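Local structure of periplasmic binding protein (4MX8) at residues 14-26 / 34-46. The protein probably serves as the extracytoplasmic solute-binding component of an ABC importer, capturing a metal-chelate type ligand such as a siderophore for uptake. Sequence-based numbering, arbitrary orientation.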
ATOM      1  N   PRO A  14     -13.633  12.467  27.782  1.00 94.36           N
ATOM      2  CA  PRO A  14     -13.719  13.255  26.539  1.00 99.22           C
ATOM      3  C   PRO A  14     -12.347  13.745  26.018  1.00101.81           C
ATOM      4  O   PRO A  14     -12.219  14.897  25.584  1.00102.42           O
ATOM      5  CB  PRO A  14     -14.613  14.432  26.944  1.00 92.77           C
ATOM      6  CG  PRO A  14     -15.530  13.832  27.988  1.00 93.03           C
ATOM      7  CD  PRO A  14     -14.692  12.825  28.747  1.00 91.78           C
ATOM      8  N   ALA A  15     -11.354  12.853  26.025  1.00 93.14           N
ATOM      9  CA  ALA A  15      -9.956  13.218  25.773  1.00 81.93           C
ATOM     10  C   ALA A  15      -9.592  13.514  24.308  1.00 74.21           C
ATOM     11  O   ALA A  15     -10.370  13.269  23.389  1.00 68.24           O
ATOM     12  CB  ALA A  15      -9.021  12.134  26.340  1.00 74.28           C
ATOM     13  N   THR A  16      -8.395  14.054  24.111  1.00 67.83           N
ATOM     14  CA  THR A  16      -7.787  14.103  22.792  1.00 56.24           C
ATOM     15  C   THR A  16      -6.431  13.400  22.817  1.00 48.10           C
ATOM     16  O   THR A  16      -5.881  13.130  23.880  1.00 62.83           O
ATOM     17  CB  THR A  16      -7.630  15.550  22.245  1.00 66.28           C
ATOM     18  OG1 THR A  16      -6.674  16.287  23.026  1.00 74.98           O
ATOM     19  CG2 THR A  16      -8.957  16.266  22.257  1.00 55.50           C
ATOM     20  N   ALA A  17      -5.915  13.091  21.634  1.00 41.82           N
ATOM     21  CA  ALA A  17      -4.613  12.472  21.470  1.00 42.54           C
ATOM     22  C   ALA A  17      -3.828  13.344  20.507  1.00 62.16           C
ATOM     23  O   ALA A  17      -4.348  13.746  19.462  1.00 65.98           O
ATOM     24  CB  ALA A  17      -4.756  11.076  20.906  1.00 41.70           C
ATOM     25  N   SER A  18      -2.583  13.644  20.860  1.00 61.92           N
ATOM     26  CA  SER A  18      -1.758  14.540  20.068  1.00 47.18           C
ATOM     27  C   SER A  18      -1.013  13.765  18.994  1.00 49.34           C
ATOM     28  O   SER A  18      -0.348  12.770  19.288  1.00 48.99           O
ATOM     29  CB  SER A  18      -0.759  15.219  20.976  1.00 52.36           C
ATOM     30  OG  SER A  18      -0.688  16.587  20.663  1.00 71.11           O
ATOM     31  N   TYR A  19      -1.136  14.203  17.743  1.00 49.67           N
ATOM     32  CA  TYR A  19      -0.428  13.533  16.643  1.00 40.24           C
ATOM     33  C   TYR A  19       0.533  14.491  15.936  1.00 48.05           C
ATOM     34  O   TYR A  19       0.108  15.525  15.392  1.00 45.72           O
ATOM     35  CB  TYR A  19      -1.390  12.910  15.631  1.00 27.63           C
ATOM     36  CG  TYR A  19      -0.662  12.041  14.626  1.00 34.07           C
ATOM     37  CD1 TYR A  19      -0.135  10.810  15.002  1.00 46.28           C
ATOM     38  CD2 TYR A  19      -0.497  12.441  13.316  1.00 23.86           C
ATOM     39  CE1 TYR A  19       0.540  10.009  14.099  1.00 45.17           C
ATOM     40  CE2 TYR A  19       0.176  11.644  12.403  1.00 39.85           C
ATOM     41  CZ  TYR A  19       0.697  10.425  12.799  1.00 45.07           C
ATOM     42  OH  TYR A  19       1.372   9.610  11.904  1.00 45.53           O
ATOM     43  N   THR A  20       1.825  14.147  15.967  1.00 41.65           N
ATOM     44  CA  THR A  20       2.861  15.009  15.412  1.00 28.96           C
ATOM     45  C   THR A  20       3.723  14.256  14.422  1.00 42.36           C
ATOM     46  O   THR A  20       4.288  13.212  14.741  1.00 51.32           O
ATOM     47  CB  THR A  20       3.756  15.603  16.487  1.00 31.33           C
ATOM     48  OG1 THR A  20       2.975  16.467  17.323  1.00 44.83           O
ATOM     49  CG2 THR A  20       4.859  16.418  15.849  1.00 31.95           C
ATOM     50  N   TRP A  21       3.825  14.802  13.215  1.00 39.30           N
ATOM     51  CA  TRP A  21       4.567  14.144  12.156  1.00 37.80           C
ATOM     52  C   TRP A  21       5.256  15.154  11.243  1.00 43.03           C
ATOM     53  O   TRP A  21       4.945  16.353  11.279  1.00 30.42           O
ATOM     54  CB  TRP A  21       3.638  13.214  11.373  1.00 27.20           C
ATOM     55  CG  TRP A  21       2.748  13.872  10.358  1.00 26.74           C
ATOM     56  CD1 TRP A  21       2.895  13.832   8.997  1.00 34.28           C
ATOM     57  CD2 TRP A  21       1.560  14.638  10.608  1.00 28.66           C
ATOM     58  NE1 TRP A  21       1.871  14.521   8.389  1.00 24.16           N
ATOM     59  CE2 TRP A  21       1.042  15.027   9.356  1.00 26.58           C
ATOM     60  CE3 TRP A  21       0.889  15.038  11.766  1.00 33.46           C
ATOM     61  CZ2 TRP A  21      -0.109  15.801   9.234  1.00 38.27           C
ATOM     62  CZ3 TRP A  21      -0.257  15.802  11.646  1.00 30.85           C
ATOM     63  CH2 TRP A  21      -0.748  16.174  10.386  1.00 40.03           C
ATOM     64  N   ASP A  22       6.209  14.672  10.447  1.00 43.23           N
ATOM     65  CA  ASP A  22       6.863  15.535   9.474  1.00 34.97           C
ATOM     66  C   ASP A  22       6.080  15.517   8.156  1.00 36.06           C
ATOM     67  O   ASP A  22       6.226  14.615   7.330  1.00 36.14           O
ATOM     68  CB  ASP A  22       8.325  15.142   9.289  1.00 40.94           C
ATOM     69  CG  ASP A  22       9.173  15.444  10.520  1.00 60.82           C
ATOM     70  OD1 ASP A  22       9.278  16.625  10.916  1.00 66.38           O
ATOM     71  OD2 ASP A  22       9.742  14.496  11.092  1.00 79.37           O
ATOM     72  N   ARG A  23       5.228  16.523   7.987  1.00 34.84           N
ATOM     73  CA  ARG A  23       4.301  16.593   6.864  1.00 26.45           C
ATOM     74  C   ARG A  23       4.973  17.017   5.567  1.00 36.80           C
ATOM     75  O   ARG A  23       5.743  17.984   5.531  1.00 44.11           O
ATOM     76  CB  ARG A  23       3.177  17.578   7.174  1.00 29.22           C
ATOM     77  CG  ARG A  23       2.017  17.483   6.204  1.00 35.56           C
ATOM     78  CD  ARG A  23       0.857  18.332   6.660  1.00 36.69           C
ATOM     79  NE  ARG A  23       1.107  19.757   6.450  1.00 49.66           N
ATOM     80  CZ  ARG A  23       0.923  20.383   5.290  1.00 47.99           C
ATOM     81  NH1 ARG A  23       0.506  19.701   4.219  1.00 23.61           N
ATOM     82  NH2 ARG A  23       1.165  21.694   5.208  1.00 46.28           N
ATOM     83  N   ASN A  24       4.698  16.285   4.496  1.00 29.24           N
ATOM     84  CA  ASN A  24       5.135  16.741   3.201  1.00 26.58           C
ATOM     85  C   ASN A  24       4.200  17.873   2.776  1.00 34.90           C
ATOM     86  O   ASN A  24       3.002  17.646   2.531  1.00 29.55           O
ATOM     87  CB  ASN A  24       5.119  15.623   2.170  1.00 23.36           C
ATOM     88  CG  ASN A  24       5.547  16.112   0.803  1.00 27.20           C
ATOM     89  OD1 ASN A  24       6.090  17.209   0.677  1.00 34.27           O
ATOM     90  ND2 ASN A  24       5.311  15.312  -0.226  1.00 41.19           N
ATOM     91  N   THR A  25       4.756  19.086   2.692  1.00 25.74           N
ATOM     92  CA  THR A  25       3.962  20.269   2.397  1.00 26.23           C
ATOM     93  C   THR A  25       3.656  20.385   0.915  1.00 26.19           C
ATOM     94  O   THR A  25       2.871  21.234   0.508  1.00 26.55           O
ATOM     95  CB  THR A  25       4.635  21.577   2.868  1.00 28.34           C
ATOM     96  OG1 THR A  25       5.899  21.735   2.216  1.00 29.79           O
ATOM     97  CG2 THR A  25       4.852  21.557   4.337  1.00 28.71           C
ATOM     98  N   ALA A  26       4.274  19.538   0.103  1.00 26.01           N
ATOM     99  CA  ALA A  26       3.986  19.551  -1.319  1.00 26.19           C
ATOM    100  C   ALA A  26       2.641  18.893  -1.562  1.00 42.13           C
ATOM    101  O   ALA A  26       2.295  17.884  -0.930  1.00 46.72           O
ATOM    102  CB  ALA A  26       5.065  18.851  -2.089  1.00 26.91           C
ATOM    103  N   VAL A  34       8.940  18.781   0.767  1.00 38.96           N
ATOM    104  CA  VAL A  34       9.542  19.723   1.702  1.00 37.61           C
ATOM    105  C   VAL A  34       8.796  19.462   2.999  1.00 36.97           C
ATOM    106  O   VAL A  34       7.587  19.665   3.075  1.00 42.19           O
ATOM    107  CB  VAL A  34       9.383  21.169   1.223  1.00 33.70           C
ATOM    108  CG1 VAL A  34       9.749  22.106   2.311  1.00 35.27           C
ATOM    109  CG2 VAL A  34      10.256  21.422   0.011  1.00 35.62           C
ATOM    110  N   TYR A  35       9.493  18.930   3.997  1.00 37.66           N
ATOM    111  CA  TYR A  35       8.806  18.441   5.189  1.00 31.06           C
ATOM    112  C   TYR A  35       8.778  19.500   6.280  1.00 38.77           C
ATOM    113  O   TYR A  35       9.752  20.248   6.470  1.00 46.47           O
ATOM    114  CB  TYR A  35       9.444  17.158   5.706  1.00 29.94           C
ATOM    115  CG  TYR A  35       9.385  15.995   4.736  1.00 37.79           C
ATOM    116  CD1 TYR A  35       8.221  15.238   4.599  1.00 33.07           C
ATOM    117  CD2 TYR A  35      10.490  15.648   3.956  1.00 30.14           C
ATOM    118  CE1 TYR A  35       8.159  14.169   3.701  1.00 30.58           C
ATOM    119  CE2 TYR A  35      10.433  14.589   3.058  1.00 31.62           C
ATOM    120  CZ  TYR A  35       9.268  13.853   2.939  1.00 41.83           C
ATOM    121  OH  TYR A  35       9.204  12.803   2.055  1.00 56.52           O
ATOM    122  N   GLU A  36       7.649  19.576   6.975  1.00 31.84           N
ATOM    123  CA  GLU A  36       7.454  20.565   8.031  1.00 32.81           C
ATOM    124  C   GLU A  36       6.654  19.919   9.143  1.00 31.42           C
ATOM    125  O   GLU A  36       5.595  19.361   8.902  1.00 33.86           O
ATOM    126  CB  GLU A  36       6.757  21.821   7.487  1.00 33.46           C
ATOM    127  CG  GLU A  36       7.712  22.737   6.696  1.00 49.87           C
ATOM    128  CD  GLU A  36       7.013  23.914   5.998  1.00 67.10           C
ATOM    129  OE1 GLU A  36       5.817  24.202   6.294  1.00 69.50           O
ATOM    130  OE2 GLU A  36       7.683  24.551   5.150  1.00 59.22           O
ATOM    131  N   GLU A  37       7.179  19.970  10.360  1.00 37.27           N
ATOM    132  CA  GLU A  37       6.520  19.291  11.468  1.00 31.55           C
ATOM    133  C   GLU A  37       5.172  19.923  11.756  1.00 35.07           C
ATOM    134  O   GLU A  37       5.023  21.138  11.755  1.00 45.50           O
ATOM    135  CB  GLU A  37       7.391  19.321  12.706  1.00 36.15           C
ATOM    136  CG  GLU A  37       6.790  18.651  13.909  1.00 49.73           C
ATOM    137  CD  GLU A  37       7.818  18.411  14.996  1.00 65.98           C
ATOM    138  OE1 GLU A  37       8.460  17.329  14.965  1.00 76.41           O
ATOM    139  OE2 GLU A  37       7.990  19.303  15.866  1.00 58.13           O
ATOM    140  N   THR A  38       4.182  19.081  11.994  1.00 39.19           N
ATOM    141  CA  THR A  38       2.821  19.542  12.209  1.00 42.70           C
ATOM    142  C   THR A  38       2.197  18.760  13.374  1.00 43.71           C
ATOM    143  O   THR A  38       2.448  17.562  13.543  1.00 41.50           O
ATOM    144  CB  THR A  38       2.005  19.346  10.917  1.00 42.48           C
ATOM    145  OG1 THR A  38       2.431  20.301   9.933  1.00 51.93           O
ATOM    146  CG2 THR A  38       0.519  19.498  11.166  1.00 33.11           C
ATOM    147  N   THR A  39       1.402  19.435  14.193  1.00 40.26           N
ATOM    148  CA  THR A  39       0.672  18.732  15.242  1.00 38.19           C
ATOM    149  C   THR A  39      -0.833  18.921  15.092  1.00 39.10           C
ATOM    150  O   THR A  39      -1.303  20.002  14.751  1.00 38.99           O
ATOM    151  CB  THR A  39       1.082  19.208  16.628  1.00 42.45           C
ATOM    152  OG1 THR A  39       2.493  19.024  16.798  1.00 52.63           O
ATOM    153  CG2 THR A  39       0.352  18.417  17.673  1.00 34.09           C
ATOM    154  N   VAL A  40      -1.584  17.852  15.323  1.00 44.30           N
ATOM    155  CA  VAL A  40      -3.036  17.918  15.278  1.00 38.59           C
ATOM    156  C   VAL A  40      -3.600  17.223  16.515  1.00 47.89           C
ATOM    157  O   VAL A  40      -3.113  16.158  16.905  1.00 52.08           O
ATOM    158  CB  VAL A  40      -3.578  17.280  13.986  1.00 27.73           C
ATOM    159  CG1 VAL A  40      -5.083  17.192  14.028  1.00 28.07           C
ATOM    160  CG2 VAL A  40      -3.153  18.107  12.791  1.00 27.06           C
ATOM    161  N   GLU A  41      -4.594  17.842  17.154  1.00 44.22           N
ATOM    162  CA  GLU A  41      -5.253  17.209  18.292  1.00 46.32           C
ATOM    163  C   GLU A  41      -6.459  16.398  17.813  1.00 49.66           C
ATOM    164  O   GLU A  41      -7.485  16.963  17.425  1.00 52.23           O
ATOM    165  CB  GLU A  41      -5.682  18.242  19.329  1.00 61.19           C
ATOM    166  CG  GLU A  41      -4.573  19.202  19.779  1.00 85.16           C
ATOM    167  CD  GLU A  41      -3.487  18.534  20.620  1.00 97.35           C
ATOM    168  OE1 GLU A  41      -3.776  17.491  21.258  1.00108.15           O
ATOM    169  OE2 GLU A  41      -2.347  19.065  20.644  1.00 83.80           O
ATOM    170  N   VAL A  42      -6.306  15.074  17.840  1.00 47.05           N
ATOM    171  CA  VAL A  42      -7.320  14.126  17.397  1.00 40.97           C
ATOM    172  C   VAL A  42      -8.213  13.743  18.559  1.00 44.31           C
ATOM    173  O   VAL A  42      -7.719  13.393  19.624  1.00 41.87           O
ATOM    174  CB  VAL A  42      -6.657  12.816  16.978  1.00 38.78           C
ATOM    175  CG1 VAL A  42      -7.672  11.884  16.356  1.00 48.92           C
ATOM    176  CG2 VAL A  42      -5.547  13.084  16.026  1.00 48.15           C
ATOM    177  N   PRO A  43      -9.533  13.772  18.357  1.00 48.35           N
ATOM    178  CA  PRO A  43     -10.424  13.321  19.431  1.00 48.37           C
ATOM    179  C   PRO A  43     -10.356  11.800  19.629  1.00 47.44           C
ATOM    180  O   PRO A  43     -10.322  11.056  18.645  1.00 44.75           O
ATOM    181  CB  PRO A  43     -11.806  13.732  18.918  1.00 37.92           C
ATOM    182  CG  PRO A  43     -11.674  13.714  17.440  1.00 35.27           C
ATOM    183  CD  PRO A  43     -10.277  14.214  17.166  1.00 37.56           C
ATOM    184  N   VAL A  44     -10.330  11.350  20.882  1.00 46.91           N
ATOM    185  CA  VAL A  44     -10.395   9.917  21.194  1.00 44.97           C
ATOM    186  C   VAL A  44     -11.834   9.394  21.133  1.00 50.07           C
ATOM    187  O   VAL A  44     -12.764  10.097  21.521  1.00 55.22           O
ATOM    188  CB  VAL A  44      -9.833   9.631  22.581  1.00 41.14           C
ATOM    189  CG1 VAL A  44      -9.919   8.162  22.879  1.00 41.62           C
ATOM    190  CG2 VAL A  44      -8.401  10.110  22.675  1.00 40.13           C
ATOM    191  N   ASP A  45     -12.005   8.162  20.659  1.00 43.59           N
ATOM    192  CA  ASP A  45     -13.324   7.578  20.403  1.00 47.94           C
ATOM    193  C   ASP A  45     -14.162   8.474  19.489  1.00 49.33           C
ATOM    194  O   ASP A  45     -15.269   8.865  19.869  1.00 48.89           O
ATOM    195  CB  ASP A  45     -14.072   7.305  21.719  1.00 47.92           C
ATOM    196  CG  ASP A  45     -15.289   6.372  21.546  1.00 63.79           C
ATOM    197  OD1 ASP A  45     -15.381   5.685  20.503  1.00 69.06           O
ATOM    198  OD2 ASP A  45     -16.148   6.314  22.467  1.00 62.19           O
ATOM    199  N   PRO A  46     -13.643   8.806  18.285  1.00 40.75           N
ATOM    200  CA  PRO A  46     -14.410   9.708  17.420  1.00 38.30           C
ATOM    201  C   PRO A  46     -15.637   9.017  16.826  1.00 50.17           C
ATOM    202  O   PRO A  46     -15.633   7.801  16.591  1.00 51.02           O
ATOM    203  CB  PRO A  46     -13.405  10.075  16.327  1.00 35.57           C
ATOM    204  CG  PRO A  46     -12.527   8.852  16.214  1.00 36.02           C
ATOM    205  CD  PRO A  46     -12.384   8.377  17.644  1.00 46.50           C
TER
HETATM  206  O   HOH W   1      -3.473  16.147  23.863  1.00 56.53           O
HETATM  207  O   HOH W   2       2.798  23.009   7.584  1.00 53.69           O
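The indole of W21 carries T38 CB over one face of its six-membered ring, a CH-pi contact 4.3 Å from the centroid, while V40 CG2 and the Y19 carbonyl oxygen lie at its edge, in plane. With chi1 at 79°, CG sits between the backbone N and carbonyl carbon, and the ring lies alongside T38 within a two-stranded antiparallel beta hairpin, 16-24 with 35-43. Broad and flat, W21 suits the inward face, where A17, Y19, V40 and V42 pack with it against helices 119-123 and 137-152; W119 meets the indole edge-to-face, and D130 accepts from its NE1. At the edge of the R23 guanidinium lies T38 OG1, whereas the ring of Y35 approaches the backbone of 22-24 obliquely, Y35 CD1 3.4 Å from D22 O.

The exposed face suits small hydroxyls and acids. T20 OG1 and T39 OG1 are hydrogen-bonded to each other across a non-hydrogen-bonded pair, 2.7 Å apart, and S18 OG donates to E41 OE2 from above the carboxylate plane, aided by the bend of E41 at chi2 (-70°). Beside them D22 OD1 and E37 OE1, 4.2 Å apart, probably repel mildly.

At the loop end of the hairpin, N24 forms an Asx turn: its OD1 takes A26 N at 3.0 Å and V34 N at 3.3 Å from opposite faces of the amide, and V34 O likewise accepts both T25 N and, at 2.8 Å, T25 OG1.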